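PDB 1TWI: diaminopimelate decarboxylase from Methanocaldococcus jannaschii, which catalyses the pyridoxal-phosphate-dependent decarboxylation of meso-diaminopimelate to L-lysine, the final step of lysine biosynthesis by the diaminopimelate pathway. Local coordinates for residues Ile222-Lys236 / Ala270-Met284. Sequence-based numbering, arbitrary orientation.
Sequences IEETRKVMDFVVELK and AIINTMLKYKDKVEM
Met229 lies against the ring of Tyr278 where two neighbouring outer helices of the TIM-type barrel, 219-237 and 264-276, pack side by side. The axes of segments 222-236 and 270-276 run in nearly the same direction, at 26°, and approach to 9.2 Å, as suits successive helices around a parallel barrel. The close packing centres on Thr225 and Met229. Thr225 enters between Thr274 and Met275: its CG2, turned anti to the backbone N, lies 3.6 Å from Thr274 CG2 and equally near Met275 CG. The same torsion leaves Thr225 OG1 hydrogen-bonded to the backbone O of Phe221, one turn earlier. Farther along, Met229 CB stands over the centre of the Tyr278 ring, 3.4 Å from the centroid and 10° off the normal, a CH-pi contact. The bend at chi2 of Met229 brings SD against Met275 CE at 3.8 Å, and the bend at chi3 turns CE to the methyl of Met284; Trp54 of helix 37-58 touches both of these partners. Beyond the helical part, the loop returns Val282 to the 222-236 helix, placing its CG1 3.7 Å from Lys236 CB.

The solvent side is looser and more polar. Arg226 rests its aliphatic CG on Thr274 CG2, while its NH2 remains 4.4 Å from Lys277 NZ, a pair of like charges. At the far end, one water accepts from both Lys236 NZ and Glu283 N. Between the two regimes, Tyr278 OH donates to Asp230 OD1 at 2.8 Å, meeting that oxygen from 45° above the carboxylate plane.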
ATOM      1  N   ILE A 222      12.475 -24.210  15.294  1.00 13.97           N
ATOM      2  CA  ILE A 222      12.625 -25.390  16.148  1.00 13.16           C
ATOM      3  C   ILE A 222      11.571 -25.287  17.295  1.00 12.93           C
ATOM      4  O   ILE A 222      10.860 -26.243  17.574  1.00 12.50           O
ATOM      5  CB  ILE A 222      14.067 -25.426  16.813  1.00 14.58           C
ATOM      6  CG1 ILE A 222      15.143 -25.651  15.756  1.00 15.27           C
ATOM      7  CG2 ILE A 222      14.151 -26.560  17.826  1.00 13.62           C
ATOM      8  CD1 ILE A 222      16.594 -25.309  16.225  1.00 14.94           C
ATOM      9  N   GLU A 223      11.467 -24.130  17.941  1.00 12.66           N
ATOM     10  CA  GLU A 223      10.526 -23.982  19.059  1.00 15.08           C
ATOM     11  C   GLU A 223       9.067 -24.161  18.586  1.00 14.67           C
ATOM     12  O   GLU A 223       8.258 -24.774  19.274  1.00 12.48           O
ATOM     13  CB  GLU A 223      10.718 -22.608  19.729  1.00 16.88           C
ATOM     14  CG  GLU A 223       9.751 -22.323  20.895  1.00 19.46           C
ATOM     15  CD  GLU A 223      10.021 -23.184  22.130  1.00 22.51           C
ATOM     16  OE1 GLU A 223      11.073 -23.891  22.200  1.00 22.14           O
ATOM     17  OE2 GLU A 223       9.162 -23.133  23.045  1.00 20.75           O
ATOM     18  N   GLU A 224       8.738 -23.592  17.431  1.00 14.57           N
ATOM     19  CA  GLU A 224       7.400 -23.804  16.853  1.00 13.77           C
ATOM     20  C   GLU A 224       7.188 -25.309  16.653  1.00 13.37           C
ATOM     21  O   GLU A 224       6.148 -25.873  17.022  1.00 13.25           O
ATOM     22  CB  GLU A 224       7.290 -23.123  15.453  1.00 12.31           C
ATOM     23  CG  GLU A 224       6.014 -23.568  14.645  1.00 12.44           C
ATOM     24  CD  GLU A 224       6.052 -23.201  13.155  1.00 14.49           C
ATOM     25  OE1 GLU A 224       7.151 -22.820  12.623  1.00 13.21           O
ATOM     26  OE2 GLU A 224       4.996 -23.328  12.488  1.00 13.85           O
ATOM     27  N   THR A 225       8.183 -25.993  16.094  1.00 12.34           N
ATOM     28  CA  THR A 225       7.967 -27.418  15.809  1.00 11.75           C
ATOM     29  C   THR A 225       7.769 -28.240  17.083  1.00 12.38           C
ATOM     30  O   THR A 225       6.864 -29.108  17.151  1.00 10.00           O
ATOM     31  CB  THR A 225       9.144 -27.999  14.968  1.00 12.74           C
ATOM     32  OG1 THR A 225       9.272 -27.248  13.746  1.00 12.81           O
ATOM     33  CG2 THR A 225       8.865 -29.400  14.583  1.00 13.23           C
ATOM     34  N   ARG A 226       8.582 -27.932  18.100  1.00 10.54           N
ATOM     35  CA  ARG A 226       8.442 -28.643  19.349  1.00 13.14           C
ATOM     36  C   ARG A 226       7.035 -28.406  19.944  1.00 12.14           C
ATOM     37  O   ARG A 226       6.381 -29.333  20.377  1.00 12.37           O
ATOM     38  CB  ARG A 226       9.445 -28.136  20.371  1.00 12.73           C
ATOM     39  CG  ARG A 226      10.944 -28.403  20.022  1.00 14.85           C
ATOM     40  CD  ARG A 226      11.833 -27.873  21.160  1.00 17.14           C
ATOM     41  NE  ARG A 226      13.246 -28.205  20.977  1.00 16.61           N
ATOM     42  CZ  ARG A 226      14.222 -27.822  21.804  1.00 18.23           C
ATOM     43  NH1 ARG A 226      13.917 -27.070  22.885  1.00 15.15           N
ATOM     44  NH2 ARG A 226      15.488 -28.248  21.586  1.00 14.04           N
ATOM     45  N   LYS A 227       6.594 -27.157  19.977  1.00 11.67           N
ATOM     46  CA  LYS A 227       5.312 -26.891  20.646  1.00 13.48           C
ATOM     47  C   LYS A 227       4.073 -27.359  19.878  1.00 14.10           C
ATOM     48  O   LYS A 227       3.036 -27.708  20.489  1.00 14.07           O
ATOM     49  CB  LYS A 227       5.270 -25.423  21.039  1.00 14.71           C
ATOM     50  CG  LYS A 227       6.464 -25.059  21.977  1.00 15.87           C
ATOM     51  CD  LYS A 227       6.277 -25.800  23.297  1.00 21.67           C
ATOM     52  CE  LYS A 227       7.594 -25.872  24.132  1.00 25.42           C
ATOM     53  NZ  LYS A 227       7.884 -24.625  24.798  1.00 26.30           N
ATOM     54  N   VAL A 228       4.196 -27.395  18.547  1.00 13.42           N
ATOM     55  CA  VAL A 228       3.121 -27.906  17.717  1.00 11.64           C
ATOM     56  C   VAL A 228       3.067 -29.425  17.938  1.00 13.33           C
ATOM     57  O   VAL A 228       1.996 -29.997  18.179  1.00 14.12           O
ATOM     58  CB  VAL A 228       3.341 -27.595  16.206  1.00 11.02           C
ATOM     59  CG1 VAL A 228       2.320 -28.412  15.348  1.00  9.20           C
ATOM     60  CG2 VAL A 228       3.142 -26.077  15.958  1.00  9.24           C
ATOM     61  N   MET A 229       4.213 -30.086  17.904  1.00 12.50           N
ATOM     62  CA  MET A 229       4.197 -31.516  18.130  1.00 12.86           C
ATOM     63  C   MET A 229       3.743 -31.865  19.563  1.00 13.15           C
ATOM     64  O   MET A 229       3.070 -32.903  19.776  1.00 13.14           O
ATOM     65  CB  MET A 229       5.595 -32.129  17.799  1.00 13.56           C
ATOM     66  CG  MET A 229       5.934 -32.127  16.279  1.00 14.55           C
ATOM     67  SD  MET A 229       4.658 -32.940  15.228  1.00 16.05           S
ATOM     68  CE  MET A 229       5.041 -34.708  15.480  1.00 13.90           C
ATOM     69  N   ASP A 230       4.127 -31.044  20.551  1.00 13.77           N
ATOM     70  CA  ASP A 230       3.670 -31.299  21.909  1.00 14.45           C
ATOM     71  C   ASP A 230       2.135 -31.287  21.900  1.00 14.53           C
ATOM     72  O   ASP A 230       1.483 -32.054  22.622  1.00 14.17           O
ATOM     73  CB  ASP A 230       4.113 -30.200  22.883  1.00 14.61           C
ATOM     74  CG  ASP A 230       5.614 -30.282  23.262  1.00 16.06           C
ATOM     75  OD1 ASP A 230       6.284 -31.279  22.954  1.00 15.95           O
ATOM     76  OD2 ASP A 230       6.071 -29.326  23.887  1.00 14.51           O
ATOM     77  N   PHE A 231       1.542 -30.398  21.106  1.00 14.70           N
ATOM     78  CA  PHE A 231       0.071 -30.347  21.071  1.00 13.10           C
ATOM     79  C   PHE A 231      -0.492 -31.595  20.355  1.00 12.85           C
ATOM     80  O   PHE A 231      -1.575 -32.097  20.714  1.00 12.75           O
ATOM     81  CB  PHE A 231      -0.427 -29.027  20.423  1.00 12.27           C
ATOM     82  CG  PHE A 231      -1.936 -28.868  20.463  1.00 11.41           C
ATOM     83  CD1 PHE A 231      -2.584 -28.725  21.682  1.00 11.24           C
ATOM     84  CD2 PHE A 231      -2.693 -28.923  19.290  1.00 11.93           C
ATOM     85  CE1 PHE A 231      -4.013 -28.635  21.763  1.00 11.84           C
ATOM     86  CE2 PHE A 231      -4.137 -28.837  19.339  1.00 10.06           C
ATOM     87  CZ  PHE A 231      -4.766 -28.689  20.602  1.00  8.66           C
ATOM     88  N   VAL A 232       0.216 -32.094  19.349  1.00 12.33           N
ATOM     89  CA  VAL A 232      -0.243 -33.313  18.663  1.00 12.69           C
ATOM     90  C   VAL A 232      -0.233 -34.459  19.691  1.00 13.65           C
ATOM     91  O   VAL A 232      -1.123 -35.335  19.689  1.00 13.77           O
ATOM     92  CB  VAL A 232       0.643 -33.621  17.388  1.00 11.91           C
ATOM     93  CG1 VAL A 232       0.205 -34.897  16.726  1.00 11.25           C
ATOM     94  CG2 VAL A 232       0.421 -32.468  16.306  1.00 13.33           C
ATOM     95  N   VAL A 233       0.758 -34.453  20.584  1.00 13.81           N
ATOM     96  CA  VAL A 233       0.806 -35.493  21.638  1.00 14.43           C
ATOM     97  C   VAL A 233      -0.411 -35.291  22.558  1.00 14.57           C
ATOM     98  O   VAL A 233      -1.123 -36.254  22.873  1.00 15.46           O
ATOM     99  CB  VAL A 233       2.116 -35.424  22.496  1.00 15.45           C
ATOM    100  CG1 VAL A 233       2.016 -36.402  23.701  1.00 16.33           C
ATOM    101  CG2 VAL A 233       3.321 -35.806  21.635  1.00 11.72           C
ATOM    102  N   GLU A 234      -0.651 -34.060  22.999  1.00 15.46           N
ATOM    103  CA  GLU A 234      -1.827 -33.778  23.835  1.00 16.01           C
ATOM    104  C   GLU A 234      -3.140 -34.273  23.166  1.00 16.38           C
ATOM    105  O   GLU A 234      -4.021 -34.853  23.841  1.00 17.01           O
ATOM    106  CB  GLU A 234      -1.922 -32.285  24.142  1.00 16.80           C
ATOM    107  CG  GLU A 234      -3.061 -31.898  25.125  1.00 18.23           C
ATOM    108  CD  GLU A 234      -3.140 -30.381  25.417  1.00 20.38           C
ATOM    109  OE1 GLU A 234      -4.127 -29.939  26.076  1.00 20.70           O
ATOM    110  OE2 GLU A 234      -2.237 -29.614  24.995  1.00 17.99           O
ATOM    111  N   LEU A 235      -3.275 -34.080  21.851  1.00 15.47           N
ATOM    112  CA  LEU A 235      -4.471 -34.553  21.155  1.00 14.23           C
ATOM    113  C   LEU A 235      -4.539 -36.083  21.198  1.00 15.03           C
ATOM    114  O   LEU A 235      -5.602 -36.675  21.426  1.00 15.06           O
ATOM    115  CB  LEU A 235      -4.465 -34.076  19.699  1.00 11.42           C
ATOM    116  CG  LEU A 235      -4.837 -32.612  19.508  1.00 14.30           C
ATOM    117  CD1 LEU A 235      -4.469 -32.249  18.071  1.00 13.48           C
ATOM    118  CD2 LEU A 235      -6.356 -32.370  19.766  1.00 13.50           C
ATOM    119  N   LYS A 236      -3.404 -36.723  20.977  1.00 16.04           N
ATOM    120  CA  LYS A 236      -3.341 -38.181  20.974  1.00 18.37           C
ATOM    121  C   LYS A 236      -3.770 -38.755  22.355  1.00 19.77           C
ATOM    122  O   LYS A 236      -4.416 -39.794  22.416  1.00 18.42           O
ATOM    123  CB  LYS A 236      -1.922 -38.643  20.630  1.00 18.93           C
ATOM    124  CG  LYS A 236      -1.812 -40.157  20.473  1.00 22.24           C
ATOM    125  CD  LYS A 236      -2.507 -40.581  19.208  1.00 22.79           C
ATOM    126  CE  LYS A 236      -2.581 -42.067  19.085  1.00 25.49           C
ATOM    127  NZ  LYS A 236      -1.415 -42.470  18.346  1.00 27.37           N
ATOM    128  N   ALA A 270      16.395 -28.969  11.052  1.00 17.09           N
ATOM    129  CA  ALA A 270      15.725 -28.557  12.275  1.00 18.01           C
ATOM    130  C   ALA A 270      14.304 -29.126  12.469  1.00 17.23           C
ATOM    131  O   ALA A 270      13.946 -29.698  13.542  1.00 17.12           O
ATOM    132  CB  ALA A 270      15.710 -27.011  12.341  1.00 17.98           C
ATOM    133  N   ILE A 271      13.469 -28.970  11.449  1.00 14.33           N
ATOM    134  CA  ILE A 271      12.103 -29.486  11.552  1.00 13.68           C
ATOM    135  C   ILE A 271      12.032 -31.010  11.638  1.00 13.50           C
ATOM    136  O   ILE A 271      11.371 -31.574  12.521  1.00 13.66           O
ATOM    137  CB  ILE A 271      11.217 -28.997  10.338  1.00 11.77           C
ATOM    138  CG1 ILE A 271      10.973 -27.485  10.473  1.00 11.88           C
ATOM    139  CG2 ILE A 271       9.878 -29.774  10.319  1.00 10.59           C
ATOM    140  CD1 ILE A 271      10.203 -26.860   9.320  1.00  9.23           C
ATOM    141  N   ILE A 272      12.724 -31.678  10.720  1.00 14.04           N
ATOM    142  CA  ILE A 272      12.633 -33.119  10.644  1.00 15.08           C
ATOM    143  C   ILE A 272      13.193 -33.825  11.880  1.00 16.24           C
ATOM    144  O   ILE A 272      12.531 -34.722  12.437  1.00 16.79           O
ATOM    145  CB  ILE A 272      13.298 -33.624   9.314  1.00 15.57           C
ATOM    146  CG1 ILE A 272      12.491 -33.131   8.117  1.00 14.48           C
ATOM    147  CG2 ILE A 272      13.396 -35.171   9.291  1.00 15.99           C
ATOM    148  CD1 ILE A 272      13.218 -33.424   6.763  1.00 15.80           C
ATOM    149  N   ASN A 273      14.365 -33.411  12.335  1.00 17.49           N
ATOM    150  CA  ASN A 273      14.929 -34.035  13.537  1.00 19.17           C
ATOM    151  C   ASN A 273      14.033 -33.718  14.751  1.00 17.85           C
ATOM    152  O   ASN A 273      13.937 -34.507  15.678  1.00 17.67           O
ATOM    153  CB  ASN A 273      16.398 -33.587  13.756  1.00 22.13           C
ATOM    154  CG  ASN A 273      17.347 -34.168  12.648  1.00 25.90           C
ATOM    155  OD1 ASN A 273      17.289 -35.381  12.338  1.00 30.46           O
ATOM    156  ND2 ASN A 273      18.191 -33.310  12.044  1.00 26.40           N
ATOM    157  N   THR A 274      13.333 -32.586  14.746  1.00 16.27           N
ATOM    158  CA  THR A 274      12.487 -32.313  15.889  1.00 13.55           C
ATOM    159  C   THR A 274      11.257 -33.202  15.820  1.00 14.17           C
ATOM    160  O   THR A 274      10.921 -33.867  16.818  1.00 14.26           O
ATOM    161  CB  THR A 274      12.043 -30.849  15.986  1.00 13.35           C
ATOM    162  OG1 THR A 274      13.176 -30.042  16.289  1.00 14.66           O
ATOM    163  CG2 THR A 274      11.026 -30.671  17.146  1.00 13.28           C
ATOM    164  N   MET A 275      10.563 -33.237  14.676  1.00 13.67           N
ATOM    165  CA  MET A 275       9.356 -34.069  14.580  1.00 13.32           C
ATOM    166  C   MET A 275       9.617 -35.568  14.824  1.00 15.06           C
ATOM    167  O   MET A 275       8.767 -36.247  15.409  1.00 12.70           O
ATOM    168  CB  MET A 275       8.670 -33.924  13.199  1.00 15.09           C
ATOM    169  CG  MET A 275       8.109 -32.494  12.959  1.00 16.83           C
ATOM    170  SD  MET A 275       7.475 -32.324  11.316  1.00 21.36           S
ATOM    171  CE  MET A 275       5.913 -33.202  11.605  1.00 20.51           C
ATOM    172  N   LEU A 276      10.765 -36.089  14.373  1.00 14.42           N
ATOM    173  CA  LEU A 276      11.039 -37.516  14.588  1.00 15.34           C
ATOM    174  C   LEU A 276      11.240 -37.921  16.062  1.00 14.29           C
ATOM    175  O   LEU A 276      11.169 -39.085  16.376  1.00 16.33           O
ATOM    176  CB  LEU A 276      12.237 -37.983  13.765  1.00 16.47           C
ATOM    177  CG  LEU A 276      11.980 -37.988  12.254  1.00 17.25           C
ATOM    178  CD1 LEU A 276      13.282 -38.360  11.551  1.00 21.62           C
ATOM    179  CD2 LEU A 276      10.915 -39.008  11.899  1.00 19.26           C
ATOM    180  N   LYS A 277      11.460 -36.963  16.958  1.00 15.92           N
ATOM    181  CA  LYS A 277      11.574 -37.236  18.389  1.00 15.21           C
ATOM    182  C   LYS A 277      10.249 -37.760  18.913  1.00 16.56           C
ATOM    183  O   LYS A 277      10.194 -38.389  19.991  1.00 15.11           O
ATOM    184  CB  LYS A 277      11.863 -35.948  19.170  1.00 14.87           C
ATOM    185  CG  LYS A 277      13.285 -35.428  18.961  1.00 18.30           C
ATOM    186  CD  LYS A 277      13.485 -34.016  19.472  1.00 17.92           C
ATOM    187  CE  LYS A 277      14.958 -33.671  19.329  1.00 21.68           C
ATOM    188  NZ  LYS A 277      15.292 -32.435  20.121  1.00 23.64           N
ATOM    189  N   TYR A 278       9.169 -37.492  18.174  1.00 15.24           N
ATOM    190  CA  TYR A 278       7.826 -37.875  18.658  1.00 16.32           C
ATOM    191  C   TYR A 278       7.238 -39.135  18.082  1.00 17.33           C
ATOM    192  O   TYR A 278       6.083 -39.477  18.422  1.00 15.18           O
ATOM    193  CB  TYR A 278       6.817 -36.733  18.402  1.00 13.85           C
ATOM    194  CG  TYR A 278       7.190 -35.420  19.051  1.00 14.39           C
ATOM    195  CD1 TYR A 278       8.196 -34.618  18.526  1.00 12.56           C
ATOM    196  CD2 TYR A 278       6.528 -34.985  20.204  1.00 14.03           C
ATOM    197  CE1 TYR A 278       8.548 -33.397  19.137  1.00 13.77           C
ATOM    198  CE2 TYR A 278       6.862 -33.775  20.821  1.00 15.02           C
ATOM    199  CZ  TYR A 278       7.874 -32.985  20.285  1.00 13.68           C
ATOM    200  OH  TYR A 278       8.186 -31.797  20.942  1.00 15.46           O
ATOM    201  N   LYS A 279       8.026 -39.824  17.239  1.00 19.92           N
ATOM    202  CA  LYS A 279       7.584 -41.032  16.545  1.00 22.44           C
ATOM    203  C   LYS A 279       7.129 -42.185  17.410  1.00 24.34           C
ATOM    204  O   LYS A 279       6.462 -43.084  16.915  1.00 24.31           O
ATOM    205  CB  LYS A 279       8.645 -41.550  15.581  1.00 24.63           C
ATOM    206  CG  LYS A 279       9.843 -42.161  16.278  1.00 26.69           C
ATOM    207  CD  LYS A 279      10.476 -43.214  15.404  1.00 32.54           C
ATOM    208  CE  LYS A 279      11.837 -42.832  14.890  1.00 33.17           C
ATOM    209  NZ  LYS A 279      12.524 -44.114  14.424  1.00 35.27           N
ATOM    210  N   ASP A 280       7.481 -42.208  18.685  1.00 24.27           N
ATOM    211  CA  ASP A 280       6.945 -43.292  19.446  1.00 26.21           C
ATOM    212  C   ASP A 280       5.669 -42.916  20.168  1.00 25.20           C
ATOM    213  O   ASP A 280       5.027 -43.784  20.756  1.00 24.91           O
ATOM    214  CB  ASP A 280       7.946 -43.830  20.451  1.00 29.63           C
ATOM    215  CG  ASP A 280       9.014 -44.661  19.779  1.00 33.30           C
ATOM    216  OD1 ASP A 280       8.748 -45.228  18.684  1.00 33.92           O
ATOM    217  OD2 ASP A 280      10.111 -44.741  20.354  1.00 38.02           O
ATOM    218  N   LYS A 281       5.296 -41.645  20.128  1.00 21.79           N
ATOM    219  CA  LYS A 281       4.063 -41.210  20.790  1.00 20.62           C
ATOM    220  C   LYS A 281       2.909 -41.009  19.807  1.00 19.86           C
ATOM    221  O   LYS A 281       1.740 -41.157  20.164  1.00 18.62           O
ATOM    222  CB  LYS A 281       4.303 -39.898  21.556  1.00 22.78           C
ATOM    223  CG  LYS A 281       5.386 -40.011  22.624  1.00 26.09           C
ATOM    224  CD  LYS A 281       5.119 -39.064  23.776  1.00 29.97           C
ATOM    225  CE  LYS A 281       6.167 -39.214  24.886  1.00 32.35           C
ATOM    226  NZ  LYS A 281       7.367 -38.426  24.551  1.00 33.34           N
ATOM    227  N   VAL A 282       3.230 -40.624  18.577  1.00 17.71           N
ATOM    228  CA  VAL A 282       2.179 -40.413  17.595  1.00 17.42           C
ATOM    229  C   VAL A 282       2.683 -40.855  16.237  1.00 17.42           C
ATOM    230  O   VAL A 282       3.899 -40.944  16.002  1.00 17.85           O
ATOM    231  CB  VAL A 282       1.741 -38.899  17.491  1.00 16.89           C
ATOM    232  CG1 VAL A 282       1.314 -38.390  18.851  1.00 13.92           C
ATOM    233  CG2 VAL A 282       2.886 -38.029  16.872  1.00 14.99           C
ATOM    234  N   GLU A 283       1.767 -41.182  15.338  1.00 18.48           N
ATOM    235  CA  GLU A 283       2.204 -41.543  14.000  1.00 18.74           C
ATOM    236  C   GLU A 283       2.704 -40.309  13.286  1.00 18.39           C
ATOM    237  O   GLU A 283       2.141 -39.237  13.423  1.00 18.84           O
ATOM    238  CB  GLU A 283       1.050 -42.174  13.244  1.00 23.09           C
ATOM    239  CG  GLU A 283       0.555 -43.425  13.967  1.00 30.61           C
ATOM    240  CD  GLU A 283      -0.594 -44.086  13.241  1.00 35.29           C
ATOM    241  OE1 GLU A 283      -1.422 -44.758  13.920  1.00 37.94           O
ATOM    242  OE2 GLU A 283      -0.653 -43.917  11.990  1.00 37.71           O
ATOM    243  N   MET A 284       3.782 -40.439  12.527  1.00 16.56           N
ATOM    244  CA  MET A 284       4.282 -39.294  11.817  1.00 15.59           C
ATOM    245  C   MET A 284       3.276 -38.866  10.762  1.00 14.78           C
ATOM    246  O   MET A 284       2.753 -39.683  10.019  1.00 14.89           O
ATOM    247  CB  MET A 284       5.646 -39.575  11.200  1.00 14.88           C
ATOM    248  CG  MET A 284       6.718 -39.760  12.285  1.00 11.34           C
ATOM    249  SD  MET A 284       7.177 -38.272  13.184  1.00 16.68           S
ATOM    250  CE  MET A 284       6.027 -38.314  14.545  1.00 15.21           C
TER
HETATM  251  O   HOH W   1      -1.079 -40.790  15.781  1.00 18.99           O